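Local structure of hydroxylacyl-CoA dehydrogenase (Streptomyces coelicolor, 5BKA) at residues A31-A34 and A35-E39. The protein probably takes part in actinorhodin biosynthesis as a noncanonical member of the NTF2-like superfamily with a SnoaL-like fold. Sequence-based numbering, arbitrary orientation.
Sequences AGYA and ATFTE
Phe-37 turns the edge of its ring toward the face of Tyr-33 in an offset edge-to-face pair, the centroids 5.5 Å apart and the planes inclined at 60°. The touching corner is Phe-37 CE1, 3.7 Å from Tyr-33 CE2 and nearly as near to CZ. At the edge of the phenylalanine ring, in its plane, lies the backbone oxygen Tyr-33 O, 3.6 Å from Phe-37 CD1. Tyr-33 reaches this position with CG anti to its backbone N (chi1 172°), while its hydroxyl bonds to Arg-136 on the long strand 132-140. Leu-62 and Ile-58 of helix 54-67 touch Tyr-33 and Phe-37 respectively.

Helix 30-35 runs out beside this pair. Ala-35 N still makes the helical bond to Ala-31 O, but the main bonds of the next two amides shift to the carbonyl three residues back: Thr-36 N to Tyr-33 O at 3.1 Å, with a weak one kept to Gly-32 O, and Phe-37 N to Ala-34 O at 3.0 Å. Thr-36 OG1 adds a second grip on Tyr-33 O, 2.6 Å away and in the carbonyl plane, and also bonds Gln-21 of helix 10-26. A valine in place of Thr-36 would probably leave Tyr-33 O with the backbone amide as its remaining partner here and Gln-21 without this mate.

Bonds three residues back, their donors above the carbonyl plane, are consistent with a last turn wound tighter, like a 3-10 turn, leading into short strand 37-38, whose Thr-38 is backbone-bonded to Leu-133 of strand 132-140.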
loop_
_atom_site.group_PDB
_atom_site.type_symbol
_atom_site.label_atom_id
_atom_site.label_comp_id
_atom_site.label_asym_id
_atom_site.label_seq_id
_atom_site.Cartn_x
_atom_site.Cartn_y
_atom_site.Cartn_z
ATOM N N ALA B 31 -9.513 21.151 -4.528
ATOM C CA ALA B 31 -10.941 21.289 -4.255
ATOM C C ALA B 31 -11.623 19.927 -4.177
ATOM O O ALA B 31 -12.458 19.692 -3.296
ATOM C CB ALA B 31 -11.598 22.161 -5.326
ATOM N N GLY B 32 -11.281 19.017 -5.092
ATOM C CA GLY B 32 -11.820 17.669 -5.017
ATOM C C GLY B 32 -11.412 16.951 -3.746
ATOM O O GLY B 32 -12.205 16.217 -3.152
ATOM N N TYR B 33 -10.166 17.154 -3.311
ATOM C CA TYR B 33 -9.709 16.562 -2.058
ATOM C C TYR B 33 -10.495 17.122 -0.879
ATOM O O TYR B 33 -10.950 16.372 -0.007
ATOM C CB TYR B 33 -8.211 16.810 -1.883
ATOM C CG TYR B 33 -7.652 16.407 -0.535
ATOM C CD1 TYR B 33 -7.294 15.091 -0.274
ATOM C CD2 TYR B 33 -7.472 17.346 0.472
ATOM C CE1 TYR B 33 -6.776 14.721 0.956
ATOM C CE2 TYR B 33 -6.955 16.986 1.703
ATOM C CZ TYR B 33 -6.609 15.674 1.940
ATOM O OH TYR B 33 -6.095 15.314 3.164
ATOM N N ALA B 34 -10.661 18.446 -0.836
ATOM C CA ALA B 34 -11.453 19.061 0.225
ATOM C C ALA B 34 -12.906 18.606 0.175
ATOM O O ALA B 34 -13.586 18.590 1.207
ATOM C CB ALA B 34 -11.369 20.585 0.130
ATOM N N ALA B 35 -13.400 18.244 -1.013
ATOM C CA ALA B 35 -14.776 17.778 -1.141
ATOM C C ALA B 35 -15.005 16.432 -0.466
ATOM O O ALA B 35 -16.160 16.073 -0.211
ATOM C CB ALA B 35 -15.167 17.694 -2.617
ATOM N N THR B 36 -13.944 15.680 -0.171
ATOM C CA THR B 36 -14.081 14.442 0.586
ATOM C C THR B 36 -14.190 14.685 2.085
ATOM O O THR B 36 -14.384 13.728 2.842
ATOM C CB THR B 36 -12.901 13.506 0.301
ATOM O OG1 THR B 36 -11.706 14.047 0.880
ATOM C CG2 THR B 36 -12.701 13.337 -1.199
ATOM N N PHE B 37 -14.079 15.935 2.519
ATOM C CA PHE B 37 -14.287 16.347 3.899
ATOM C C PHE B 37 -15.716 16.836 4.098
ATOM O O PHE B 37 -16.420 17.181 3.147
ATOM C CB PHE B 37 -13.326 17.475 4.283
ATOM C CG PHE B 37 -11.936 17.021 4.614
ATOM C CD1 PHE B 37 -11.060 16.638 3.613
ATOM C CD2 PHE B 37 -11.493 17.010 5.926
ATOM C CE1 PHE B 37 -9.774 16.233 3.916
ATOM C CE2 PHE B 37 -10.208 16.608 6.236
ATOM C CZ PHE B 37 -9.347 16.221 5.229
ATOM N N THR B 38 -16.136 16.865 5.359
ATOM C CA THR B 38 -17.357 17.579 5.696
ATOM C C THR B 38 -17.149 19.073 5.462
ATOM O O THR B 38 -16.018 19.563 5.378
ATOM C CB THR B 38 -17.757 17.325 7.151
ATOM O OG1 THR B 38 -16.618 17.507 8.002
ATOM C CG2 THR B 38 -18.291 15.911 7.322
ATOM N N GLU B 39 -18.260 19.806 5.352
ATOM C CA GLU B 39 -18.157 21.233 5.068
ATOM C C GLU B 39 -17.551 22.012 6.227
ATOM O O GLU B 39 -17.028 23.110 6.014
ATOM C CB GLU B 39 -19.527 21.807 4.699
ATOM C CG GLU B 39 -19.840 21.706 3.214
ATOM C CD GLU B 39 -19.410 22.942 2.443
ATOM O OE1 GLU B 39 -18.730 23.806 3.034
ATOM O OE2 GLU B 39 -19.743 23.045 1.242
#